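Local coordinates for lipoprotein, putative (PDB 4NOH), which is of unknown function but, as a putative lipoprotein of Bacillus anthracis, is probably held at the cell membrane through a lipid, at residues A[3-7]-A[140-146]; A[14-18]-A[158-162]; A[109-115]-A[161-167]. All coordinates share one frame; numbering follows the deposited sequence. Where two conformers were deposited one is given.

Contact 1 of 3, residues A[3-7]-A[140-146]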
ATOM      1  N   ALA A   3      -6.928 -16.934  -3.470  1.00 31.86           N
ATOM      2  CA  ALA A   3      -6.585 -15.765  -2.589  1.00 29.78           C
ATOM      3  C   ALA A   3      -7.599 -15.637  -1.442  1.00 27.96           C
ATOM      4  O   ALA A   3      -8.800 -15.850  -1.632  1.00 27.98           O
ATOM      5  CB  ALA A   3      -6.519 -14.484  -3.405  1.00 28.94           C
ATOM      6  N   THR A   4      -7.102 -15.347  -0.247  1.00 24.02           N
ATOM      7  CA  THR A   4      -7.960 -15.197   0.923  1.00 22.30           C
ATOM      8  C   THR A   4      -7.705 -13.861   1.606  1.00 17.56           C
ATOM      9  O   THR A   4      -8.241 -13.582   2.664  1.00 18.08           O
ATOM     10  CB  THR A   4      -7.742 -16.343   1.928  1.00 24.63           C
ATOM     11  OG1 THR A   4      -6.343 -16.449   2.214  1.00 28.34           O
ATOM     12  CG2 THR A   4      -8.214 -17.661   1.342  1.00 27.54           C
ATOM     13  N   GLY A   5      -6.871 -13.015   1.007  1.00 15.20           N
ATOM     14  CA  GLY A   5      -6.636 -11.721   1.569  1.00 14.83           C
ATOM     15  C   GLY A   5      -7.361 -10.615   0.834  1.00 13.28           C
ATOM     16  O   GLY A   5      -7.617 -10.701  -0.364  1.00 13.59           O
ATOM     17  N   ILE A   6      -7.685  -9.574   1.570  1.00 11.88           N
ATOM     18  CA  ILE A   6      -8.213  -8.337   0.976  1.00 12.35           C
ATOM     19  C   ILE A   6      -7.359  -7.174   1.465  1.00 12.17           C
ATOM     20  O   ILE A   6      -7.147  -6.993   2.682  1.00 12.63           O
ATOM     21  CB  ILE A   6      -9.689  -8.057   1.308  1.00 13.20           C
ATOM     22  CG1 ILE A   6     -10.571  -9.250   0.864  1.00 14.13           C
ATOM     23  CG2 ILE A   6     -10.130  -6.772   0.609  1.00 14.02           C
ATOM     24  CD1 ILE A   6     -12.060  -9.147   1.173  1.00 14.67           C
ATOM     25  N   VAL A   7      -6.830  -6.405   0.528  1.00 11.42           N
ATOM     26  CA  VAL A   7      -6.146  -5.150   0.831  1.00 11.05           C
ATOM     27  C   VAL A   7      -7.166  -4.043   0.597  1.00 10.93           C
ATOM     28  O   VAL A   7      -7.839  -4.033  -0.431  1.00 11.45           O
ATOM     29  CB  VAL A   7      -4.892  -4.913  -0.025  1.00 11.81           C
ATOM     30  CG1 VAL A   7      -4.348  -3.494   0.160  1.00 12.43           C
ATOM     31  CG2 VAL A   7      -3.810  -5.938   0.313  1.00 13.03           C
ATOM     32  N   ALA A 140      -6.486  -7.660   5.423  1.00 13.03           N
ATOM     33  CA  ALA A 140      -7.270  -8.618   6.206  1.00 13.73           C
ATOM     34  C   ALA A 140      -7.123 -10.009   5.578  1.00 13.50           C
ATOM     35  O   ALA A 140      -7.400 -10.192   4.380  1.00 14.20           O
ATOM     36  CB  ALA A 140      -8.720  -8.221   6.224  1.00 13.80           C
ATOM     37  N   SER A 141      -6.674 -10.973   6.360  0.60 14.48           N
ATOM     38  CA  SER A 141      -6.523 -12.341   5.902  0.60 15.05           C
ATOM     39  C   SER A 141      -7.717 -13.118   6.443  0.60 14.99           C
ATOM     40  O   SER A 141      -7.907 -13.205   7.645  0.60 14.70           O
ATOM     41  CB  SER A 141      -5.178 -12.901   6.368  0.60 16.73           C
ATOM     42  OG  SER A 141      -4.087 -12.088   5.896  0.60 18.45           O
ATOM     43  N   PHE A 142      -8.551 -13.647   5.549  1.00 15.19           N
ATOM     44  CA  PHE A 142      -9.772 -14.326   5.947  1.00 16.04           C
ATOM     45  C   PHE A 142      -9.570 -15.808   6.192  1.00 18.14           C
ATOM     46  O   PHE A 142      -8.724 -16.442   5.555  1.00 19.63           O
ATOM     47  CB  PHE A 142     -10.855 -14.080   4.891  1.00 16.37           C
ATOM     48  CG  PHE A 142     -11.379 -12.670   4.901  1.00 15.82           C
ATOM     49  CD1 PHE A 142     -10.640 -11.625   4.344  1.00 15.33           C
ATOM     50  CD2 PHE A 142     -12.591 -12.373   5.520  1.00 16.79           C
ATOM     51  CE1 PHE A 142     -11.119 -10.328   4.400  1.00 15.75           C
ATOM     52  CE2 PHE A 142     -13.082 -11.079   5.555  1.00 17.43           C
ATOM     53  CZ  PHE A 142     -12.334 -10.053   5.020  1.00 15.97           C
ATOM     54  N   LYS A 143     -10.334 -16.347   7.134  1.00 17.91           N
ATOM     55  CA  LYS A 143     -10.274 -17.765   7.450  1.00 20.19           C
ATOM     56  C   LYS A 143     -10.611 -18.591   6.227  1.00 21.69           C
ATOM     57  O   LYS A 143      -9.992 -19.633   5.976  1.00 23.67           O
ATOM     58  CB  LYS A 143     -11.227 -18.115   8.594  1.00 21.71           C
ATOM     59  CG  LYS A 143     -10.885 -17.424   9.909  1.00 23.02           C
ATOM     60  CD  LYS A 143     -11.958 -17.644  10.948  1.00 24.77           C
ATOM     61  CE  LYS A 143     -11.709 -16.788  12.172  1.00 26.20           C
ATOM     62  NZ  LYS A 143     -12.798 -16.979  13.177  1.00 28.20           N
ATOM     63  N   GLU A 144     -11.584 -18.120   5.460  1.00 20.00           N
ATOM     64  CA  GLU A 144     -12.011 -18.807   4.256  1.00 22.42           C
ATOM     65  C   GLU A 144     -12.221 -17.822   3.115  1.00 20.36           C
ATOM     66  O   GLU A 144     -12.419 -16.624   3.324  1.00 20.12           O
ATOM     67  CB  GLU A 144     -13.312 -19.585   4.514  1.00 25.35           C
ATOM     68  CG  GLU A 144     -13.257 -20.504   5.735  1.00 29.74           C
ATOM     69  CD  GLU A 144     -14.358 -21.555   5.804  1.00 36.38           C
ATOM     70  OE1 GLU A 144     -15.487 -21.312   5.323  1.00 37.98           O
ATOM     71  OE2 GLU A 144     -14.082 -22.649   6.363  1.00 42.25           O
ATOM     72  N   ASN A 145     -12.170 -18.354   1.900  1.00 20.26           N
ATOM     73  CA  ASN A 145     -12.408 -17.600   0.687  1.00 20.14           C
ATOM     74  C   ASN A 145     -13.500 -16.531   0.839  1.00 19.54           C
ATOM     75  O   ASN A 145     -14.677 -16.868   0.964  1.00 22.04           O
ATOM     76  CB  ASN A 145     -12.889 -18.597  -0.384  1.00 21.76           C
ATOM     77  CG  ASN A 145     -13.135 -17.939  -1.708  1.00 24.03           C
ATOM     78  OD1 ASN A 145     -12.687 -16.812  -1.938  1.00 22.97           O
ATOM     79  ND2 ASN A 145     -13.836 -18.632  -2.594  1.00 26.04           N
ATOM     80  N   PRO A 146     -13.123 -15.240   0.796  1.00 18.26           N
ATOM     81  CA  PRO A 146     -14.100 -14.137   0.918  1.00 18.54           C
ATOM     82  C   PRO A 146     -14.485 -13.514  -0.427  1.00 19.81           C
ATOM     83  O   PRO A 146     -15.169 -12.474  -0.466  1.00 19.26           O
ATOM     84  CB  PRO A 146     -13.323 -13.113   1.733  1.00 18.01           C
ATOM     85  CG  PRO A 146     -11.941 -13.243   1.172  1.00 17.07           C
ATOM     86  CD  PRO A 146     -11.747 -14.715   0.874  1.00 18.11           C
TER
HETATM   87  O   HOH W   1     -10.425 -16.236  -3.589  1.00 37.40           O
HETATM   88  O   HOH W   2      -6.129 -15.722   4.735  0.60 29.05           O
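I6 and F142 meet across two neighbouring antiparallel strands of the mixed sheet, a β-ladder in which G5–S141 is a non-hydrogen-bonded pair and I6–A140 a hydrogen-bonded one. I6 and A140 exchange two backbone bonds, both 2.9 Å: I6 N to A140 O and A140 N to I6 O. At the strand ends F142 N donates to T4 O. The same oxygen lies at the edge of the phenyl ring, 3.5 Å from F142 CD1.

Beyond the paired residues, side chains continue the contact. In I6, CG1 stands anti to the carbonyl carbon (chi1 -57°) and the chain then runs extended, which carries CD1 to F142 CE1 at 3.6 Å. F142 CG likewise lies beside its own backbone N (chi1 -72°), bringing the ring to I6 and P146. P146 CB lies 3.7 Å above one face of the F142 ring, displaced from its centre, while P146 CG approaches I6 CD1 at 4.1 Å. F151 and I154 of helix 150-156 also pack on I6, burying this apolar patch. Two waters bridge the segments. One donates to both A3 O and N145 OD1, an oxygen that also accepts from K147 N; the second joins T4 OG1, 2.6 Å away, to F142 O.

Contact 2 of 3, residues A[14-18]-A[158-162]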
ATOM      1  N   GLY A  14     -12.829   4.084   8.266  1.00 14.46           N
ATOM      2  CA  GLY A  14     -13.522   3.219   7.341  1.00 14.03           C
ATOM      3  C   GLY A  14     -12.902   1.836   7.277  1.00 13.35           C
ATOM      4  O   GLY A  14     -13.599   0.830   7.207  1.00 14.20           O
ATOM      5  N   VAL A  15     -11.568   1.783   7.308  1.00 13.17           N
ATOM      6  CA  VAL A  15     -10.855   0.514   7.296  1.00 13.33           C
ATOM      7  C   VAL A  15     -11.185  -0.235   8.574  1.00 12.88           C
ATOM      8  O   VAL A  15     -11.530  -1.430   8.549  1.00 12.98           O
ATOM      9  CB  VAL A  15      -9.326   0.725   7.156  1.00 13.46           C
ATOM     10  CG1 VAL A  15      -8.579  -0.580   7.400  1.00 13.90           C
ATOM     11  CG2 VAL A  15      -9.011   1.327   5.810  1.00 15.01           C
ATOM     12  N   GLN A  16     -11.106   0.457   9.702  1.00 14.06           N
ATOM     13  CA  GLN A  16     -11.420  -0.176  10.981  1.00 15.15           C
ATOM     14  C   GLN A  16     -12.859  -0.683  11.040  1.00 14.88           C
ATOM     15  O   GLN A  16     -13.129  -1.767  11.571  1.00 14.74           O
ATOM     16  CB  GLN A  16     -11.214   0.820  12.131  1.00 17.54           C
ATOM     17  CG  GLN A  16     -11.338   0.188  13.498  1.00 20.32           C
ATOM     18  CD  GLN A  16     -10.282  -0.871  13.723  1.00 23.20           C
ATOM     19  OE1 GLN A  16      -9.070  -0.583  13.674  1.00 26.53           O
ATOM     20  NE2 GLN A  16     -10.719  -2.099  13.974  1.00 28.70           N
ATOM     21  N   GLN A  17     -13.805   0.111  10.556  1.00 14.92           N
ATOM     22  CA  GLN A  17     -15.202  -0.315  10.572  1.00 15.67           C
ATOM     23  C   GLN A  17     -15.394  -1.580   9.747  1.00 14.04           C
ATOM     24  O   GLN A  17     -16.253  -2.388  10.049  1.00 14.13           O
ATOM     25  CB  GLN A  17     -16.140   0.773  10.047  1.00 17.84           C
ATOM     26  CG  GLN A  17     -16.311   1.964  10.979  1.00 21.16           C
ATOM     27  CD  GLN A  17     -17.341   2.936  10.455  1.00 27.11           C
ATOM     28  OE1 GLN A  17     -18.438   2.542  10.082  1.00 31.53           O
ATOM     29  NE2 GLN A  17     -16.995   4.214  10.428  1.00 28.62           N
ATOM     30  N   THR A  18     -14.622  -1.702   8.674  1.00 12.46           N
ATOM     31  CA  THR A  18     -14.730  -2.860   7.811  1.00 12.61           C
ATOM     32  C   THR A  18     -14.160  -4.082   8.522  1.00 12.86           C
ATOM     33  O   THR A  18     -14.771  -5.141   8.505  1.00 13.57           O
ATOM     34  CB  THR A  18     -14.034  -2.596   6.476  1.00 12.75           C
ATOM     35  OG1 THR A  18     -14.679  -1.474   5.840  1.00 13.93           O
ATOM     36  CG2 THR A  18     -14.121  -3.814   5.590  1.00 14.09           C
ATOM     37  N   SER A 158     -19.341   1.987   1.281  1.00 23.03           N
ATOM     38  CA  SER A 158     -18.790   3.331   1.333  1.00 22.91           C
ATOM     39  C   SER A 158     -17.818   3.525   2.477  1.00 22.05           C
ATOM     40  O   SER A 158     -17.554   4.658   2.864  1.00 23.46           O
ATOM     41  CB  SER A 158     -19.926   4.326   1.541  1.00 26.54           C
ATOM     42  OG  SER A 158     -20.990   4.131   0.617  1.00 30.17           O
ATOM     43  N   LYS A 159     -17.328   2.438   3.060  1.00 17.19           N
ATOM     44  CA  LYS A 159     -16.408   2.551   4.202  1.00 17.33           C
ATOM     45  C   LYS A 159     -14.980   2.721   3.734  1.00 15.68           C
ATOM     46  O   LYS A 159     -14.231   3.561   4.273  1.00 16.42           O
ATOM     47  CB  LYS A 159     -16.556   1.351   5.132  1.00 18.53           C
ATOM     48  CG  LYS A 159     -17.931   1.274   5.784  1.00 22.16           C
ATOM     49  CD  LYS A 159     -18.084   0.037   6.653  1.00 26.37           C
ATOM     50  CE  LYS A 159     -19.474  -0.072   7.239  1.00 30.84           C
ATOM     51  NZ  LYS A 159     -19.622  -1.390   7.914  1.00 34.84           N
ATOM     52  N   VAL A 160     -14.584   1.943   2.728  1.00 14.61           N
ATOM     53  CA  VAL A 160     -13.242   2.095   2.181  1.00 14.05           C
ATOM     54  C   VAL A 160     -13.326   2.589   0.746  1.00 15.37           C
ATOM     55  O   VAL A 160     -14.336   2.390   0.056  1.00 17.12           O
ATOM     56  CB  VAL A 160     -12.423   0.814   2.248  1.00 14.01           C
ATOM     57  CG1 VAL A 160     -12.266   0.389   3.693  1.00 13.87           C
ATOM     58  CG2 VAL A 160     -13.030  -0.289   1.414  1.00 14.64           C
ATOM     59  N   GLU A 161     -12.242   3.263   0.341  0.60 15.48           N
ATOM     60  CA  GLU A 161     -12.104   3.893  -0.989  0.60 16.80           C
ATOM     61  C   GLU A 161     -11.750   2.911  -2.117  0.60 16.37           C
ATOM     62  O   GLU A 161     -12.101   3.142  -3.291  0.60 18.15           O
ATOM     63  CB  GLU A 161     -11.045   5.009  -0.907  0.60 18.10           C
ATOM     64  CG  GLU A 161     -11.436   6.100   0.096  0.60 19.61           C
ATOM     65  CD  GLU A 161     -10.431   7.217   0.275  0.60 22.65           C
ATOM     66  OE1 GLU A 161      -9.565   7.427  -0.596  0.60 25.89           O
ATOM     67  OE2 GLU A 161     -10.537   7.919   1.308  0.60 24.78           O
ATOM     68  N   GLU A 162     -11.065   1.820  -1.761  1.00 14.60           N
ATOM     69  CA  GLU A 162     -10.635   0.834  -2.721  1.00 15.37           C
ATOM     70  C   GLU A 162     -10.300  -0.454  -1.986  1.00 13.32           C
ATOM     71  O   GLU A 162      -9.997  -0.444  -0.800  1.00 12.95           O
ATOM     72  CB  GLU A 162      -9.395   1.368  -3.454  1.00 16.20           C
ATOM     73  CG  GLU A 162      -8.840   0.463  -4.550  1.00 17.68           C
ATOM     74  CD  GLU A 162      -9.856   0.116  -5.630  1.00 19.67           C
ATOM     75  OE1 GLU A 162      -9.760   0.673  -6.746  1.00 24.00           O
ATOM     76  OE2 GLU A 162     -10.791  -0.681  -5.361  1.00 20.38           O
TER
HETATM   77  O   HOH W   3     -20.016   0.370  10.814  0.50 28.83           O
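The peptide carbonyl of G14, against which V160 CG1 packs at 3.8 Å from the oxygen, is the flat group at the centre of this contact. T18 OG1 reaches G14 O from one face of the carbonyl plane, at 2.9 Å and tilted 25° from it, and T18 N comes from the opposite face at 3.1 Å. Two hydrogen bonds thus grip one oxygen, and the hydroxyl proton is spent within the helix. The other flat group, the Q17 amide, has its oxygen 4.0 Å from K159 CE and accepts a hydrogen bond from a water that also meets K159 NZ weakly. The ammonium has a firmer partner in Q21 OE1, one turn further along the helix.

Here a loop crosses the surface of helix 12-21 on its way from helix 150-156 into strand 162-166, where E161 and E162 both face Y9 of strand 5-10 in a classic β-bulge. A glycine lets the backbones come close: K159 O lies 3.2 Å from G14 CA in a CA-H···O contact with an angle of 148° at the hydrogen.

Around that point the two loop side chains part. K159 runs over the helix, extended beyond CG, its CB 3.5 Å from T18 OG1 and its CD 4.0 Å from Q17 CB, where the lysine and glutamine side chains cross at about a right angle. V160 packs by its CG1, which, anti to the carbonyl carbon (chi1 -61°), reaches V15 CG2 at 4.0 Å and sits beside the T18 hydroxyl, the valine and threonine side chains lying roughly perpendicular. M8 of strand 5-10 touches V15, T18 and V160 alike, and I154 packs on both T18 and V160.

Contact 3 of 3, residues A[109-115]-A[161-167]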
ATOM      1  N   ILE A 109       1.546  -2.561  -4.159  1.00 12.94           N
ATOM      2  CA  ILE A 109       1.006  -3.138  -2.928  1.00 12.52           C
ATOM      3  C   ILE A 109      -0.028  -4.198  -3.348  1.00 13.79           C
ATOM      4  O   ILE A 109      -0.929  -3.941  -4.172  1.00 14.44           O
ATOM      5  CB  ILE A 109       0.338  -2.094  -2.034  1.00 12.09           C
ATOM      6  CG1 ILE A 109       1.422  -1.171  -1.446  1.00 12.15           C
ATOM      7  CG2 ILE A 109      -0.446  -2.771  -0.907  1.00 12.97           C
ATOM      8  CD1 ILE A 109       0.882   0.066  -0.757  1.00 13.22           C
ATOM      9  N   GLY A 110       0.089  -5.397  -2.798  1.00 14.82           N
ATOM     10  CA  GLY A 110      -0.834  -6.448  -3.183  1.00 15.89           C
ATOM     11  C   GLY A 110      -0.559  -6.970  -4.574  1.00 16.40           C
ATOM     12  O   GLY A 110       0.597  -6.981  -5.045  1.00 16.05           O
ATOM     13  N   ASP A 111      -1.611  -7.381  -5.267  1.00 16.34           N
ATOM     14  CA  ASP A 111      -1.430  -8.092  -6.536  1.00 17.73           C
ATOM     15  C   ASP A 111      -1.694  -7.295  -7.801  1.00 18.26           C
ATOM     16  O   ASP A 111      -1.519  -7.804  -8.926  1.00 19.07           O
ATOM     17  CB  ASP A 111      -2.266  -9.377  -6.515  1.00 19.21           C
ATOM     18  CG  ASP A 111      -1.842 -10.361  -5.405  1.00 20.42           C
ATOM     19  OD1 ASP A 111      -0.953 -10.067  -4.600  1.00 22.16           O
ATOM     20  OD2 ASP A 111      -2.417 -11.466  -5.338  1.00 22.88           O
ATOM     21  N   ALA A 112      -2.013  -6.024  -7.619  1.00 15.52           N
ATOM     22  CA  ALA A 112      -2.305  -5.130  -8.718  1.00 15.43           C
ATOM     23  C   ALA A 112      -2.105  -3.709  -8.227  1.00 14.86           C
ATOM     24  O   ALA A 112      -2.175  -3.441  -7.022  1.00 15.30           O
ATOM     25  CB  ALA A 112      -3.754  -5.320  -9.146  1.00 16.36           C
ATOM     26  N   ARG A 113      -1.912  -2.785  -9.147  1.00 13.75           N
ATOM     27  CA  ARG A 113      -1.781  -1.382  -8.824  1.00 13.19           C
ATOM     28  C   ARG A 113      -3.141  -0.807  -8.503  1.00 13.35           C
ATOM     29  O   ARG A 113      -3.987  -0.653  -9.385  1.00 16.10           O
ATOM     30  CB  ARG A 113      -1.209  -0.652 -10.015  1.00 14.27           C
ATOM     31  CG  ARG A 113      -0.821   0.798  -9.690  1.00 14.32           C
ATOM     32  CD  ARG A 113      -0.363   1.588 -10.917  1.00 15.15           C
ATOM     33  NE  ARG A 113       0.533   0.701 -11.626  1.00 16.84           N
ATOM     34  CZ  ARG A 113       1.784   0.466 -11.267  1.00 15.61           C
ATOM     35  NH1 ARG A 113       2.384   1.216 -10.344  1.00 15.39           N
ATOM     36  NH2 ARG A 113       2.434  -0.504 -11.856  1.00 15.80           N
ATOM     37  N   LYS A 114      -3.390  -0.516  -7.246  1.00 12.62           N
ATOM     38  CA  LYS A 114      -4.668   0.014  -6.808  1.00 12.95           C
ATOM     39  C   LYS A 114      -4.432   1.242  -5.937  1.00 12.88           C
ATOM     40  O   LYS A 114      -3.404   1.351  -5.278  1.00 12.94           O
ATOM     41  CB  LYS A 114      -5.428  -1.062  -6.017  1.00 14.06           C
ATOM     42  CG  LYS A 114      -5.838  -2.259  -6.832  1.00 15.70           C
ATOM     43  CD  LYS A 114      -6.919  -1.943  -7.833  1.00 18.03           C
ATOM     44  CE  LYS A 114      -7.322  -3.172  -8.604  1.00 19.69           C
ATOM     45  NZ  LYS A 114      -8.397  -2.913  -9.611  1.00 20.85           N
ATOM     46  N   TYR A 115      -5.391   2.174  -5.983  1.00 13.87           N
ATOM     47  CA  TYR A 115      -5.434   3.362  -5.116  1.00 14.54           C
ATOM     48  C   TYR A 115      -4.463   4.491  -5.451  1.00 15.42           C
ATOM     49  O   TYR A 115      -4.699   5.642  -5.096  1.00 17.54           O
ATOM     50  CB  TYR A 115      -5.277   2.971  -3.646  1.00 14.50           C
ATOM     51  CG  TYR A 115      -5.725   4.036  -2.652  1.00 15.07           C
ATOM     52  CD1 TYR A 115      -7.048   4.415  -2.594  1.00 16.22           C
ATOM     53  CD2 TYR A 115      -4.840   4.586  -1.714  1.00 15.61           C
ATOM     54  CE1 TYR A 115      -7.473   5.346  -1.680  1.00 16.87           C
ATOM     55  CE2 TYR A 115      -5.284   5.526  -0.780  1.00 17.35           C
ATOM     56  CZ  TYR A 115      -6.608   5.878  -0.789  1.00 17.98           C
ATOM     57  OH  TYR A 115      -7.098   6.802   0.110  1.00 24.53           O
ATOM     58  N   GLU A 161     -12.242   3.263   0.341  0.60 15.48           N
ATOM     59  CA  GLU A 161     -12.104   3.893  -0.989  0.60 16.80           C
ATOM     60  C   GLU A 161     -11.750   2.911  -2.117  0.60 16.37           C
ATOM     61  O   GLU A 161     -12.101   3.142  -3.291  0.60 18.15           O
ATOM     62  CB  GLU A 161     -11.045   5.009  -0.907  0.60 18.10           C
ATOM     63  CG  GLU A 161     -11.436   6.100   0.096  0.60 19.61           C
ATOM     64  CD  GLU A 161     -10.431   7.217   0.275  0.60 22.65           C
ATOM     65  OE1 GLU A 161      -9.565   7.427  -0.596  0.60 25.89           O
ATOM     66  OE2 GLU A 161     -10.537   7.919   1.308  0.60 24.78           O
ATOM     67  N   GLU A 162     -11.065   1.820  -1.761  1.00 14.60           N
ATOM     68  CA  GLU A 162     -10.635   0.834  -2.721  1.00 15.37           C
ATOM     69  C   GLU A 162     -10.300  -0.454  -1.986  1.00 13.32           C
ATOM     70  O   GLU A 162      -9.997  -0.444  -0.800  1.00 12.95           O
ATOM     71  CB  GLU A 162      -9.395   1.368  -3.454  1.00 16.20           C
ATOM     72  CG  GLU A 162      -8.840   0.463  -4.550  1.00 17.68           C
ATOM     73  CD  GLU A 162      -9.856   0.116  -5.630  1.00 19.67           C
ATOM     74  OE1 GLU A 162      -9.760   0.673  -6.746  1.00 24.00           O
ATOM     75  OE2 GLU A 162     -10.791  -0.681  -5.361  1.00 20.38           O
ATOM     76  N   ALA A 163     -10.428  -1.572  -2.691  1.00 13.76           N
ATOM     77  CA  ALA A 163     -10.132  -2.875  -2.130  1.00 12.94           C
ATOM     78  C   ALA A 163      -9.850  -3.849  -3.247  1.00 13.43           C
ATOM     79  O   ALA A 163     -10.385  -3.724  -4.338  1.00 14.98           O
ATOM     80  CB  ALA A 163     -11.283  -3.376  -1.262  1.00 13.36           C
ATOM     81  N   HIS A 164      -8.979  -4.822  -2.977  1.00 12.66           N
ATOM     82  CA  HIS A 164      -8.660  -5.851  -3.947  1.00 13.49           C
ATOM     83  C   HIS A 164      -8.264  -7.140  -3.265  1.00 13.52           C
ATOM     84  O   HIS A 164      -7.778  -7.132  -2.119  1.00 12.93           O
ATOM     85  CB  HIS A 164      -7.620  -5.392  -5.006  1.00 13.82           C
ATOM     86  CG  HIS A 164      -6.325  -4.854  -4.463  1.00 13.40           C
ATOM     87  ND1 HIS A 164      -5.107  -5.218  -4.991  1.00 14.43           N
ATOM     88  CD2 HIS A 164      -6.057  -3.919  -3.523  1.00 13.31           C
ATOM     89  CE1 HIS A 164      -4.143  -4.539  -4.384  1.00 13.70           C
ATOM     90  NE2 HIS A 164      -4.696  -3.724  -3.512  1.00 12.87           N
HETATM   91  N   MSE A 165      -8.467  -8.242  -3.977  1.00 15.03           N
HETATM   92  CA  MSE A 165      -8.106  -9.560  -3.492  1.00 15.91           C
HETATM   93  C   MSE A 165      -6.637  -9.775  -3.701  1.00 16.38           C
HETATM   94  O   MSE A 165      -6.084  -9.476  -4.782  1.00 17.63           O
HETATM   95  CB  MSE A 165      -8.808 -10.649  -4.294  1.00 18.37           C
HETATM   96  CG  MSE A 165     -10.325 -10.560  -4.146  1.00 21.25           C
HETATM   97 SE   MSE A 165     -10.971 -11.233  -2.414  1.00 22.16          SE
HETATM   98  CE  MSE A 165      -9.909 -12.858  -2.106  1.00 24.76           C
ATOM     99  N   VAL A 166      -6.005 -10.384  -2.711  1.00 15.97           N
ATOM    100  CA  VAL A 166      -4.596 -10.636  -2.787  1.00 17.95           C
ATOM    101  C   VAL A 166      -4.230 -11.990  -2.215  1.00 18.51           C
ATOM    102  O   VAL A 166      -4.929 -12.519  -1.362  1.00 18.20           O
ATOM    103  CB  VAL A 166      -3.788  -9.548  -2.021  1.00 17.74           C
ATOM    104  CG1 VAL A 166      -4.139  -8.142  -2.508  1.00 17.84           C
ATOM    105  CG2 VAL A 166      -3.985  -9.635  -0.499  1.00 17.92           C
ATOM    106  N   GLU A 167      -3.124 -12.555  -2.695  0.60 19.56           N
ATOM    107  CA  GLU A 167      -2.607 -13.799  -2.139  0.60 22.12           C
ATOM    108  C   GLU A 167      -1.738 -13.436  -0.941  0.60 22.48           C
ATOM    109  O   GLU A 167      -0.836 -12.590  -1.038  0.60 23.29           O
ATOM    110  CB  GLU A 167      -1.824 -14.585  -3.191  0.60 24.67           C
ATOM    111  CG  GLU A 167      -2.726 -15.042  -4.320  0.60 26.34           C
ATOM    112  CD  GLU A 167      -2.072 -16.010  -5.278  0.60 30.94           C
ATOM    113  OE1 GLU A 167      -0.825 -16.083  -5.320  0.60 32.97           O
ATOM    114  OE2 GLU A 167      -2.826 -16.697  -6.006  0.60 32.76           O
TER
HETATM  115  O   HOH W   4     -10.717  -1.334  -8.406  1.00 27.37           O
HETATM  116  O   HOH W   5      -7.600   1.898  -7.803  1.00 22.75           O
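K114 lies over one face of the H164 imidazole in a CH-π contact, CG being 3.5 Å from the ring centroid and 8° off its normal. With CG anti to the carbonyl carbon (chi1 -66°) the lysine reaches over the ring; a bend at chi2 turns the rest of the chain aside. On the opposite face of the imidazole V166 CG1 sits near the rim, and I109 O lies in the ring plane at the edge, 3.3 Å from CE1. With NE2 hydrogen-bonded to Y9 OH, the ring is constrained on both faces and at its edge.

Direct hydrogen bonds close the two ends. E167 N donates to D111 OD2 at 2.9 Å, on the syn side and 35° out of the carboxylate plane; the other oxygen pairs with K62. Y115 OH donates to E161 OE1 from above the carboxylate plane, less certainly because E161 has two conformers; its OE2 is salt-bridged to K135.

Waters bridge between. E162 OE1 accepts from two, at 2.8 and 2.7 Å; the first takes a bond from K114 NZ and the second from Y115 N. Together these contacts lay the loop joining strands 107-109 and 118-122 along the outermost strand, 162-166, of the mixed sheet.

In the fold
Contacts 1 and 3 show how the two ends of a chain can be stitched into one sheet. Strand 5-10 lies between strands 134-142 and 162-166, so contact 1 lies on one of its flanks, and the strand of contact 3 pairs with the other through G5 O–V166 N and V7 O–H164 N. Their centres are about 12 Å apart, on the same side of the chain's centre. Contact 2, its centre about 15 Å from that of contact 1 and about 14 Å from that of contact 3, uses the helix after strand 5-10 and shares E161 and E162 with contact 3. Along the chain the segments of contact 1 alternate with those of contact 2 and with those of contact 3.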